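Local coordinates for DNA mismatch repair protein MutS (Thermus aquaticus, PDB 1EWQ) that takes part in the repair of DNA mismatches, binding mismatched DNA, and has a weak ATPase activity, at residues A344-L349 with E501-V506; A351-L356 with E381-L386; P373-L378 with K511-A516; G398-G403 with R497-V502. One frame throughout, in Å; residues are numbered along the deposited sequence.

Contact 1: A344-L349 with E501-V506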
loop_
_atom_site.group_PDB
_atom_site.type_symbol
_atom_site.label_atom_id
_atom_site.label_comp_id
_atom_site.label_asym_id
_atom_site.label_seq_id
_atom_site.Cartn_x
_atom_site.Cartn_y
_atom_site.Cartn_z
ATOM N N ALA C 344 9.710 -3.764 32.331
ATOM C CA ALA C 344 9.033 -2.527 32.694
ATOM C C ALA C 344 9.978 -1.322 32.714
ATOM O O ALA C 344 11.051 -1.363 33.325
ATOM C CB ALA C 344 8.360 -2.680 34.039
ATOM N N SER C 345 9.549 -0.250 32.052
ATOM C CA SER C 345 10.310 0.989 31.929
ATOM C C SER C 345 9.896 2.061 32.929
ATOM O O SER C 345 8.846 1.975 33.561
ATOM C CB SER C 345 10.111 1.569 30.529
ATOM O OG SER C 345 8.799 2.103 30.411
ATOM N N PRO C 346 10.727 3.094 33.086
ATOM C CA PRO C 346 10.305 4.119 34.037
ATOM C C PRO C 346 8.995 4.747 33.555
ATOM O O PRO C 346 8.208 5.253 34.346
ATOM C CB PRO C 346 11.489 5.093 34.061
ATOM C CG PRO C 346 12.310 4.728 32.838
ATOM C CD PRO C 346 12.135 3.263 32.705
ATOM N N LYS C 347 8.763 4.683 32.251
ATOM C CA LYS C 347 7.541 5.216 31.670
ATOM C C LYS C 347 6.358 4.337 32.113
ATOM O O LYS C 347 5.271 4.838 32.439
ATOM C CB LYS C 347 7.635 5.203 30.147
ATOM C CG LYS C 347 6.642 6.111 29.466
ATOM C CD LYS C 347 7.117 7.567 29.567
ATOM C CE LYS C 347 8.438 7.769 28.813
ATOM N NZ LYS C 347 8.877 9.200 28.832
ATOM N N ASP C 348 6.574 3.024 32.129
ATOM C CA ASP C 348 5.517 2.115 32.550
ATOM C C ASP C 348 5.124 2.398 33.990
ATOM O O ASP C 348 3.943 2.376 34.317
ATOM C CB ASP C 348 5.953 0.654 32.400
ATOM C CG ASP C 348 6.110 0.245 30.950
ATOM O OD1 ASP C 348 5.220 0.583 30.147
ATOM O OD2 ASP C 348 7.112 -0.411 30.608
ATOM N N LEU C 349 6.103 2.675 34.850
ATOM C CA LEU C 349 5.799 2.960 36.259
ATOM C C LEU C 349 4.997 4.253 36.419
ATOM O O LEU C 349 4.181 4.376 37.331
ATOM C CB LEU C 349 7.087 3.042 37.092
ATOM C CG LEU C 349 7.934 1.756 37.145
ATOM C CD1 LEU C 349 9.170 1.994 37.991
ATOM C CD2 LEU C 349 7.119 0.610 37.724
ATOM N N GLU C 501 19.742 1.941 40.318
ATOM C CA GLU C 501 19.507 0.956 41.373
ATOM C C GLU C 501 18.151 1.232 42.031
ATOM O O GLU C 501 17.382 0.310 42.292
ATOM C CB GLU C 501 20.609 1.010 42.448
ATOM C CG GLU C 501 22.037 0.838 41.926
ATOM C CD GLU C 501 23.091 0.824 43.041
ATOM O OE1 GLU C 501 22.960 1.592 44.019
ATOM O OE2 GLU C 501 24.064 0.050 42.930
ATOM N N VAL C 502 17.860 2.500 42.294
ATOM C CA VAL C 502 16.593 2.860 42.920
ATOM C C VAL C 502 15.427 2.546 41.989
ATOM O O VAL C 502 14.392 2.053 42.430
ATOM C CB VAL C 502 16.560 4.349 43.305
ATOM C CG1 VAL C 502 15.197 4.712 43.872
ATOM C CG2 VAL C 502 17.650 4.637 44.340
ATOM N N PHE C 503 15.596 2.827 40.700
ATOM C CA PHE C 503 14.545 2.529 39.734
ATOM C C PHE C 503 14.220 1.043 39.805
ATOM O O PHE C 503 13.056 0.662 39.913
ATOM C CB PHE C 503 14.985 2.872 38.310
ATOM C CG PHE C 503 14.118 2.254 37.254
ATOM C CD1 PHE C 503 12.796 2.656 37.095
ATOM C CD2 PHE C 503 14.604 1.224 36.453
ATOM C CE1 PHE C 503 11.965 2.036 36.153
ATOM C CE2 PHE C 503 13.784 0.599 35.513
ATOM C CZ PHE C 503 12.458 1.008 35.365
ATOM N N LEU C 504 15.256 0.210 39.742
ATOM C CA LEU C 504 15.086 -1.239 39.805
ATOM C C LEU C 504 14.413 -1.695 41.098
ATOM O O LEU C 504 13.564 -2.579 41.072
ATOM C CB LEU C 504 16.438 -1.943 39.639
ATOM C CG LEU C 504 17.031 -1.772 38.235
ATOM C CD1 LEU C 504 18.376 -2.478 38.128
ATOM C CD2 LEU C 504 16.048 -2.338 37.210
ATOM N N GLU C 505 14.783 -1.084 42.221
ATOM C CA GLU C 505 14.197 -1.438 43.509
ATOM C C GLU C 505 12.706 -1.098 43.497
ATOM O O GLU C 505 11.872 -1.895 43.918
ATOM C CB GLU C 505 14.915 -0.687 44.650
ATOM C CG GLU C 505 16.429 -0.988 44.743
ATOM C CD GLU C 505 17.181 -0.123 45.769
ATOM O OE1 GLU C 505 16.603 0.866 46.285
ATOM O OE2 GLU C 505 18.367 -0.433 46.046
ATOM N N VAL C 506 12.375 0.090 43.002
ATOM C CA VAL C 506 10.984 0.528 42.924
ATOM C C VAL C 506 10.211 -0.369 41.951
ATOM O O VAL C 506 9.062 -0.738 42.205
ATOM C CB VAL C 506 10.897 1.999 42.452
ATOM C CG1 VAL C 506 9.443 2.442 42.362
ATOM C CG2 VAL C 506 11.660 2.896 43.424
#

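Contact 2: A351-L356 with E381-L386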
loop_
_atom_site.group_PDB
_atom_site.type_symbol
_atom_site.label_atom_id
_atom_site.label_comp_id
_atom_site.label_asym_id
_atom_site.label_seq_id
_atom_site.Cartn_x
_atom_site.Cartn_y
_atom_site.Cartn_z
ATOM N N ALA C 351 2.843 5.464 34.172
ATOM C CA ALA C 351 1.497 5.091 33.752
ATOM C C ALA C 351 0.841 4.242 34.846
ATOM O O ALA C 351 -0.344 4.392 35.131
ATOM C CB ALA C 351 1.555 4.316 32.435
ATOM N N LEU C 352 1.621 3.360 35.467
ATOM C CA LEU C 352 1.101 2.511 36.529
ATOM C C LEU C 352 0.577 3.359 37.689
ATOM O O LEU C 352 -0.542 3.157 38.153
ATOM C CB LEU C 352 2.182 1.544 37.036
ATOM C CG LEU C 352 1.801 0.688 38.255
ATOM C CD1 LEU C 352 0.476 -0.039 38.010
ATOM C CD2 LEU C 352 2.911 -0.309 38.548
ATOM N N ARG C 353 1.389 4.306 38.152
ATOM C CA ARG C 353 0.988 5.190 39.245
ATOM C C ARG C 353 -0.283 5.956 38.878
ATOM O O ARG C 353 -1.201 6.062 39.685
ATOM C CB ARG C 353 2.103 6.192 39.568
ATOM C CG ARG C 353 1.713 7.225 40.616
ATOM C CD ARG C 353 2.783 8.289 40.757
ATOM N NE ARG C 353 2.962 9.011 39.503
ATOM C CZ ARG C 353 3.970 9.840 39.255
ATOM N NH1 ARG C 353 4.900 10.058 40.179
ATOM N NH2 ARG C 353 4.052 10.450 38.081
ATOM N N ARG C 354 -0.328 6.500 37.666
ATOM C CA ARG C 354 -1.506 7.236 37.224
ATOM C C ARG C 354 -2.744 6.350 37.334
ATOM O O ARG C 354 -3.780 6.767 37.859
ATOM C CB ARG C 354 -1.340 7.717 35.773
ATOM C CG ARG C 354 -2.660 8.197 35.155
ATOM C CD ARG C 354 -2.520 8.893 33.799
ATOM N NE ARG C 354 -1.832 8.123 32.760
ATOM C CZ ARG C 354 -2.061 6.844 32.467
ATOM N NH1 ARG C 354 -2.962 6.148 33.145
ATOM N NH2 ARG C 354 -1.407 6.268 31.462
ATOM N N SER C 355 -2.620 5.117 36.851
ATOM C CA SER C 355 -3.724 4.163 36.885
ATOM C C SER C 355 -4.136 3.788 38.307
ATOM O O SER C 355 -5.324 3.647 38.600
ATOM C CB SER C 355 -3.345 2.898 36.117
ATOM O OG SER C 355 -3.074 3.202 34.765
ATOM N N LEU C 356 -3.159 3.623 39.187
ATOM C CA LEU C 356 -3.457 3.260 40.562
ATOM C C LEU C 356 -4.116 4.403 41.336
ATOM O O LEU C 356 -4.726 4.178 42.382
ATOM C CB LEU C 356 -2.186 2.797 41.278
ATOM C CG LEU C 356 -1.544 1.522 40.719
ATOM C CD1 LEU C 356 -0.382 1.115 41.601
ATOM C CD2 LEU C 356 -2.575 0.399 40.641
ATOM N N GLU C 381 4.136 4.416 47.273
ATOM C CA GLU C 381 5.574 4.252 47.073
ATOM C C GLU C 381 5.960 4.856 45.727
ATOM O O GLU C 381 6.995 5.509 45.611
ATOM C CB GLU C 381 5.978 2.771 47.101
ATOM C CG GLU C 381 5.763 2.053 48.432
ATOM C CD GLU C 381 6.511 0.721 48.501
ATOM O OE1 GLU C 381 7.761 0.755 48.561
ATOM O OE2 GLU C 381 5.859 -0.355 48.482
ATOM N N LEU C 382 5.123 4.637 44.715
ATOM C CA LEU C 382 5.381 5.174 43.387
ATOM C C LEU C 382 5.318 6.694 43.444
ATOM O O LEU C 382 6.203 7.384 42.930
ATOM C CB LEU C 382 4.358 4.641 42.373
ATOM C CG LEU C 382 4.506 3.184 41.915
ATOM C CD1 LEU C 382 3.444 2.850 40.881
ATOM C CD2 LEU C 382 5.885 2.977 41.318
ATOM N N GLU C 383 4.272 7.210 44.085
ATOM C CA GLU C 383 4.091 8.651 44.228
ATOM C C GLU C 383 5.277 9.298 44.942
ATOM O O GLU C 383 5.687 10.407 44.603
ATOM C CB GLU C 383 2.811 8.950 45.018
ATOM C CG GLU C 383 1.518 8.764 44.236
ATOM C CD GLU C 383 0.282 8.908 45.112
ATOM O OE1 GLU C 383 0.076 9.989 45.701
ATOM O OE2 GLU C 383 -0.483 7.930 45.220
ATOM N N ALA C 384 5.815 8.598 45.936
ATOM C CA ALA C 384 6.938 9.093 46.726
ATOM C C ALA C 384 8.294 8.856 46.072
ATOM O O ALA C 384 9.284 9.479 46.447
ATOM C CB ALA C 384 6.924 8.439 48.095
ATOM N N ALA C 385 8.340 7.956 45.095
ATOM C CA ALA C 385 9.594 7.640 44.432
ATOM C C ALA C 385 9.857 8.373 43.123
ATOM O O ALA C 385 10.973 8.830 42.879
ATOM C CB ALA C 385 9.682 6.140 44.194
ATOM N N LEU C 386 8.835 8.495 42.285
ATOM C CA LEU C 386 9.017 9.115 40.979
ATOM C C LEU C 386 8.577 10.564 40.864
ATOM O O LEU C 386 7.595 10.980 41.488
ATOM C CB LEU C 386 8.277 8.288 39.925
ATOM C CG LEU C 386 8.414 6.765 40.044
ATOM C CD1 LEU C 386 7.541 6.099 38.998
ATOM C CD2 LEU C 386 9.872 6.361 39.878
#

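Contact 3: P373-L378 with K511-A516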
loop_
_atom_site.group_PDB
_atom_site.type_symbol
_atom_site.label_atom_id
_atom_site.label_comp_id
_atom_site.label_asym_id
_atom_site.label_seq_id
_atom_site.Cartn_x
_atom_site.Cartn_y
_atom_site.Cartn_z
ATOM N N PRO C 373 -8.916 -4.737 43.691
ATOM C CA PRO C 373 -7.806 -4.816 44.647
ATOM C C PRO C 373 -7.408 -3.453 45.199
ATOM O O PRO C 373 -7.494 -2.445 44.498
ATOM C CB PRO C 373 -6.676 -5.420 43.817
ATOM C CG PRO C 373 -7.405 -6.232 42.783
ATOM C CD PRO C 373 -8.538 -5.326 42.395
ATOM N N ASP C 374 -6.990 -3.422 46.460
ATOM C CA ASP C 374 -6.528 -2.177 47.064
ATOM C C ASP C 374 -5.019 -2.179 46.866
ATOM O O ASP C 374 -4.314 -3.032 47.405
ATOM C CB ASP C 374 -6.839 -2.111 48.560
ATOM C CG ASP C 374 -6.325 -0.822 49.209
ATOM O OD1 ASP C 374 -6.481 -0.668 50.441
ATOM O OD2 ASP C 374 -5.767 0.044 48.495
ATOM N N LEU C 375 -4.534 -1.230 46.078
ATOM C CA LEU C 375 -3.116 -1.128 45.791
ATOM C C LEU C 375 -2.568 0.227 46.217
ATOM O O LEU C 375 -1.530 0.668 45.725
ATOM C CB LEU C 375 -2.886 -1.343 44.295
ATOM C CG LEU C 375 -3.152 -2.770 43.810
ATOM C CD1 LEU C 375 -3.236 -2.820 42.299
ATOM C CD2 LEU C 375 -2.049 -3.666 44.324
ATOM N N SER C 376 -3.266 0.890 47.134
ATOM C CA SER C 376 -2.818 2.200 47.588
ATOM C C SER C 376 -1.386 2.151 48.115
ATOM O O SER C 376 -0.623 3.090 47.916
ATOM C CB SER C 376 -3.772 2.773 48.647
ATOM O OG SER C 376 -3.956 1.884 49.726
ATOM N N PRO C 377 -0.991 1.051 48.779
ATOM C CA PRO C 377 0.394 1.042 49.263
ATOM C C PRO C 377 1.448 1.129 48.145
ATOM O O PRO C 377 2.475 1.783 48.315
ATOM C CB PRO C 377 0.472 -0.254 50.083
ATOM C CG PRO C 377 -0.624 -1.100 49.528
ATOM C CD PRO C 377 -1.730 -0.125 49.265
ATOM N N LEU C 378 1.185 0.489 47.009
ATOM C CA LEU C 378 2.107 0.517 45.869
ATOM C C LEU C 378 2.051 1.919 45.250
ATOM O O LEU C 378 3.068 2.492 44.846
ATOM C CB LEU C 378 1.680 -0.516 44.818
ATOM C CG LEU C 378 2.675 -0.994 43.747
ATOM C CD1 LEU C 378 1.899 -1.496 42.541
ATOM C CD2 LEU C 378 3.600 0.122 43.322
ATOM N N LYS C 511 6.535 -5.031 40.654
ATOM C CA LYS C 511 6.488 -6.390 40.144
ATOM C C LYS C 511 5.826 -7.372 41.122
ATOM O O LYS C 511 5.141 -8.308 40.702
ATOM C CB LYS C 511 7.900 -6.853 39.792
ATOM C CG LYS C 511 7.979 -8.275 39.267
ATOM C CD LYS C 511 9.416 -8.682 38.948
ATOM C CE LYS C 511 9.497 -10.155 38.572
ATOM N NZ LYS C 511 10.855 -10.552 38.082
ATOM N N ARG C 512 6.007 -7.154 42.421
ATOM C CA ARG C 512 5.410 -8.041 43.409
ATOM C C ARG C 512 3.885 -7.995 43.406
ATOM O O ARG C 512 3.235 -8.904 43.916
ATOM C CB ARG C 512 5.951 -7.709 44.796
ATOM C CG ARG C 512 7.357 -8.241 44.990
ATOM C CD ARG C 512 8.070 -7.607 46.164
ATOM N NE ARG C 512 9.429 -8.136 46.266
ATOM C CZ ARG C 512 10.465 -7.453 46.745
ATOM N NH1 ARG C 512 10.296 -6.202 47.171
ATOM N NH2 ARG C 512 11.666 -8.020 46.795
ATOM N N GLN C 513 3.322 -6.946 42.816
ATOM C CA GLN C 513 1.874 -6.798 42.737
ATOM C C GLN C 513 1.351 -7.160 41.349
ATOM O O GLN C 513 0.203 -6.862 41.017
ATOM C CB GLN C 513 1.463 -5.360 43.055
ATOM C CG GLN C 513 1.817 -4.896 44.464
ATOM C CD GLN C 513 1.352 -5.873 45.522
ATOM O OE1 GLN C 513 0.214 -6.342 45.484
ATOM N NE2 GLN C 513 2.228 -6.188 46.471
ATOM N N ALA C 514 2.189 -7.800 40.543
ATOM C CA ALA C 514 1.801 -8.178 39.183
ATOM C C ALA C 514 0.438 -8.882 39.110
ATOM O O ALA C 514 -0.391 -8.562 38.267
ATOM C CB ALA C 514 2.883 -9.063 38.559
ATOM N N GLU C 515 0.208 -9.832 40.006
ATOM C CA GLU C 515 -1.048 -10.565 40.009
ATOM C C GLU C 515 -2.257 -9.673 40.340
ATOM O O GLU C 515 -3.316 -9.808 39.726
ATOM C CB GLU C 515 -0.946 -11.735 40.994
ATOM C CG GLU C 515 -1.757 -12.949 40.583
ATOM C CD GLU C 515 -1.554 -13.314 39.117
ATOM O OE1 GLU C 515 -0.384 -13.414 38.679
ATOM O OE2 GLU C 515 -2.570 -13.505 38.406
ATOM N N ALA C 516 -2.103 -8.765 41.303
ATOM C CA ALA C 516 -3.209 -7.877 41.663
ATOM C C ALA C 516 -3.491 -6.960 40.474
ATOM O O ALA C 516 -4.634 -6.598 40.207
ATOM C CB ALA C 516 -2.859 -7.047 42.912
#

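Contact 4: G398-G403 with R497-V502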
loop_
_atom_site.group_PDB
_atom_site.type_symbol
_atom_site.label_atom_id
_atom_site.label_comp_id
_atom_site.label_asym_id
_atom_site.label_seq_id
_atom_site.Cartn_x
_atom_site.Cartn_y
_atom_site.Cartn_z
ATOM N N GLY C 398 16.468 13.508 36.385
ATOM C CA GLY C 398 15.964 12.892 37.595
ATOM C C GLY C 398 14.701 12.067 37.455
ATOM O O GLY C 398 13.607 12.587 37.229
ATOM N N LEU C 399 14.864 10.762 37.593
ATOM C CA LEU C 399 13.747 9.848 37.511
ATOM C C LEU C 399 13.160 9.849 38.917
ATOM O O LEU C 399 11.955 9.999 39.108
ATOM C CB LEU C 399 14.258 8.451 37.165
ATOM C CG LEU C 399 13.319 7.399 36.579
ATOM C CD1 LEU C 399 13.934 6.048 36.827
ATOM C CD2 LEU C 399 11.933 7.470 37.212
ATOM N N ILE C 400 14.049 9.705 39.897
ATOM C CA ILE C 400 13.686 9.651 41.307
ATOM C C ILE C 400 13.648 11.033 41.932
ATOM O O ILE C 400 14.507 11.865 41.661
ATOM C CB ILE C 400 14.696 8.770 42.083
ATOM C CG1 ILE C 400 14.734 7.369 41.463
ATOM C CG2 ILE C 400 14.318 8.691 43.559
ATOM C CD1 ILE C 400 13.392 6.648 41.476
ATOM N N ARG C 401 12.656 11.273 42.782
ATOM C CA ARG C 401 12.510 12.574 43.432
ATOM C C ARG C 401 13.439 12.813 44.613
ATOM O O ARG C 401 13.851 11.877 45.306
ATOM C CB ARG C 401 11.072 12.769 43.896
ATOM C CG ARG C 401 10.082 12.626 42.778
ATOM C CD ARG C 401 8.819 13.391 43.061
ATOM N NE ARG C 401 8.233 13.026 44.343
ATOM C CZ ARG C 401 7.032 13.434 44.731
ATOM N NH1 ARG C 401 6.315 14.214 43.924
ATOM N NH2 ARG C 401 6.543 13.061 45.909
ATOM N N GLU C 402 13.759 14.082 44.842
ATOM C CA GLU C 402 14.633 14.454 45.940
ATOM C C GLU C 402 14.039 14.059 47.281
ATOM O O GLU C 402 12.840 14.225 47.526
ATOM C CB GLU C 402 14.909 15.956 45.911
ATOM C CG GLU C 402 15.928 16.348 44.857
ATOM C CD GLU C 402 16.093 17.846 44.729
ATOM O OE1 GLU C 402 16.368 18.504 45.762
ATOM O OE2 GLU C 402 15.951 18.363 43.594
ATOM N N GLY C 403 14.896 13.518 48.143
ATOM C CA GLY C 403 14.459 13.096 49.461
ATOM C C GLY C 403 13.970 11.660 49.544
ATOM O O GLY C 403 13.614 11.190 50.625
ATOM N N ARG C 497 24.395 5.548 38.586
ATOM C CA ARG C 497 24.360 4.215 39.177
ATOM C C ARG C 497 23.260 4.081 40.215
ATOM O O ARG C 497 22.323 3.303 40.042
ATOM C CB ARG C 497 25.694 3.861 39.846
ATOM C CG ARG C 497 25.642 2.467 40.468
ATOM C CD ARG C 497 26.920 2.023 41.147
ATOM N NE ARG C 497 26.833 0.600 41.475
ATOM C CZ ARG C 497 27.797 -0.105 42.062
ATOM N NH1 ARG C 497 28.938 0.482 42.398
ATOM N NH2 ARG C 497 27.629 -1.405 42.296
ATOM N N ARG C 498 23.393 4.831 41.304
ATOM C CA ARG C 498 22.415 4.804 42.386
ATOM C C ARG C 498 20.990 5.004 41.884
ATOM O O ARG C 498 20.070 4.322 42.329
ATOM C CB ARG C 498 22.747 5.883 43.422
ATOM C CG ARG C 498 21.605 6.231 44.380
ATOM C CD ARG C 498 21.503 5.281 45.575
ATOM N NE ARG C 498 21.312 3.882 45.214
ATOM C CZ ARG C 498 20.511 3.045 45.869
ATOM N NH1 ARG C 498 19.820 3.462 46.916
ATOM N NH2 ARG C 498 20.406 1.785 45.478
ATOM N N GLU C 499 20.806 5.937 40.957
ATOM C CA GLU C 499 19.470 6.201 40.443
ATOM C C GLU C 499 18.900 5.012 39.669
ATOM O O GLU C 499 17.702 4.759 39.725
ATOM C CB GLU C 499 19.465 7.463 39.580
ATOM C CG GLU C 499 18.062 7.919 39.203
ATOM C CD GLU C 499 18.018 9.367 38.762
ATOM O OE1 GLU C 499 18.931 9.783 38.012
ATOM O OE2 GLU C 499 17.068 10.081 39.154
ATOM N N GLU C 500 19.746 4.280 38.952
ATOM C CA GLU C 500 19.259 3.113 38.234
ATOM C C GLU C 500 18.922 2.038 39.269
ATOM O O GLU C 500 17.938 1.309 39.121
ATOM C CB GLU C 500 20.306 2.565 37.264
ATOM C CG GLU C 500 19.727 1.497 36.335
ATOM C CD GLU C 500 20.758 0.875 35.413
ATOM O OE1 GLU C 500 21.477 -0.049 35.857
ATOM O OE2 GLU C 500 20.854 1.309 34.240
ATOM N N GLU C 501 19.742 1.941 40.318
ATOM C CA GLU C 501 19.507 0.956 41.373
ATOM C C GLU C 501 18.151 1.232 42.031
ATOM O O GLU C 501 17.382 0.310 42.292
ATOM C CB GLU C 501 20.609 1.010 42.448
ATOM C CG GLU C 501 22.037 0.838 41.926
ATOM C CD GLU C 501 23.091 0.824 43.041
ATOM O OE1 GLU C 501 22.960 1.592 44.019
ATOM O OE2 GLU C 501 24.064 0.050 42.930
ATOM N N VAL C 502 17.860 2.500 42.294
ATOM C CA VAL C 502 16.593 2.860 42.920
ATOM C C VAL C 502 15.427 2.546 41.989
ATOM O O VAL C 502 14.392 2.053 42.430
ATOM C CB VAL C 502 16.560 4.349 43.305
ATOM C CG1 VAL C 502 15.197 4.712 43.872
ATOM C CG2 VAL C 502 17.650 4.637 44.340
#

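Contact 1: A344-L349 with E501-V506
The N-terminal turn of helix 346-366, closed by a capping box, receives the ring of Phe503 from the long helix 479-511, both in the helical domain III of MutS. With CG anti to the backbone N (chi1 164°), the Phe503 ring extends from its helix toward Pro346, whose side chain it crosses at about a right angle. Pro346 CD sits 3.5 Å from Phe503 CZ, and Leu349 brings its CD1 branch to 3.3 Å from Phe503 CE1, a tight approach. At the ring edge, in plane, the carbonyl Ala344 O lies 3.4 Å from Phe503 CZ. The turn itself is fixed by reciprocal bonds: Ser345 N gives a nearly straight bond (173°) to Asp348 OD2 at 2.8 Å, while Asp348 N donates to Ser345 OG at 3.0 Å. Asp348 OD2 also pairs with Arg338. Replacing Phe503 by an alanine would probably open a gap beside Pro346 and leave the CD1 methyl of Leu349 without its main partner on this helix. Around the contact, Leu399 of a loop packs on the Phe503 ring, helix 332-340 touches Ala344 and Asp348, and helix 376-385 lies against Val506.

Contact 2: A351-L356 with E381-L386
Arg353 and Leu382 meet where the backbones of the two helices come nearest, and the buried, apolar side of the contact is the one round Leu382. The CD1 methyl of Leu382 lies 3.7 Å from Arg353 N and 3.8 Å from Leu352 CG, so it presses on the helix backbone as well as on a side chain; Leu352 crosses Leu382 at about a right angle. Leu356 CD1 comes to the same methyl at a looser 4.3 Å. Helix 346-366 and helix 376-385 are consecutive in domain III, and their segments are inclined at 130°, the axes 9.7 Å apart at closest approach. On the more exposed flank the contact depends on Arg353. With CG anti to the backbone N (chi1 175°) and the next torsion extended, its chain passes slantwise across Glu383, CD 3.7 Å from Glu383 CG; the bend at chi3 then turns the guanidinium toward the end of the second helix. The Glu383 carboxylate does not pair with it: Arg353 NE and Glu383 OE2 are 6.8 Å apart. Instead Leu386 O lies at the guanidinium edge, in plane, and takes a weak, bent bond (123°) from Arg353 NH1 at 3.1 Å. NH1 also donates to Val387 O.

Contact 3: P373-L378 with K511-A516
Ala516, Gln513 and Leu375 bury most of the surface here, and the CD2 methyl of Leu375 touches both of the others. It lies 3.8 Å from Ala516 CB and 3.7 Å from Gln513 OE1, so one methyl meets both the alanine methyl and the amide oxygen of the glutamine, which lie side by side before it. In Gln513 the first torsion (chi1 -62°) sets CG beside the backbone N, where it meets Leu378, and the bend at chi2 (-50°) swings the amide so that OE1 faces Leu375 CD2. Leu378 CD1 rests against Gln513 CG at 3.9 Å and equally close to CB. Both leucines slide past Gln513 in the opposite direction to it, alongside rather than end on. No hydrogen bond joins the two segments; the contact is made by van der Waals packing.

Two helix starts face each other in this part of domain III. Leu375 is the N-cap of helix 376-385 and Gln513 the N-cap of helix 514-540, the latter following a type I turn from Lys511 to Ala514 that separates it from helix 479-511. The first start is shaped by an Asx turn: Asp374 OD2 accepts from Ser376 N at 3.0 Å and from Ser376 OG at 2.9 Å, both donors coming from the same face of the carboxylate.

Pro373 extends the contact along helix 514-540. Its CG lies 3.8 Å from Ala516 O, and its ring also touches Glu519 and Ala520 of that helix. Behind Leu375 and Leu378, Leu356 of helix 346-366 packs against both side chains.

Contact 4: G398-G403 with R497-V502
A first torsion of -171° and an extended chain beyond it carry the carboxylate of Glu499 from helix 479-511 to the backbone of Leu399 and Ile400. Ile400 in turn has CG1 beside the backbone N (chi1 -57°), which directs that branch toward Val502 on the same helix. A single oxygen does the polar work: Glu499 OE2 accepts from Leu399 N at 2.8 Å and from Ile400 N at 3.1 Å. The two donors come from the same face of the carboxylate but differ in approach. Ile400 N gives the straighter bond (164°) and arrives on the anti side, only modestly out of plane, whereas Leu399 N comes from well above the plane. Gly398 lies close to this oxygen too, its CA 3.4 Å from Glu499 OE2. Arg412 of helix 406-433 forms a long, weak ion pair with that oxygen.

One turn along, the contact becomes apolar. Ile400 CD1 and CG1 both lie 3.6 Å from Val502 CG1, and Leu408 of helix 406-433 also touches the isoleucine. Putting an alanine in place of Glu499 would probably leave the amides of Leu399 and Ile400 without their shared acceptor and the loop freer to shift from the helix.

On another side of the helix, Arg497 and Arg498 form a salt-bridge network with Glu501, and Arg498 also pairs with Asp405. The arrangement is that of an irregular loop held to a helix by a buried carboxylate that takes two successive backbone N-H groups, here joining the segment before helix 406-433 to helix 479-511 in domain III.

Overall arrangement
From the N terminus, the chain enters at 344-349, runs along helix 346-366 and turns back through 373-378 into helix 376-385, where contact 2 closes a short loop of 24 residues. It continues through the loop 398-403 and helix 406-433 before returning on helix 479-511, which closes contact 4 and then contact 1. Contact 3 closes last, at the start of helix 514-540. Contact 2 nests inside the loop of contact 1, and contact 4 inside that of contact 3; contact 3 crosses contacts 1 and 2. Leu349 against Leu386 links contacts 1 and 2, and Leu356 against Leu378 links contacts 2 and 3, within domain III.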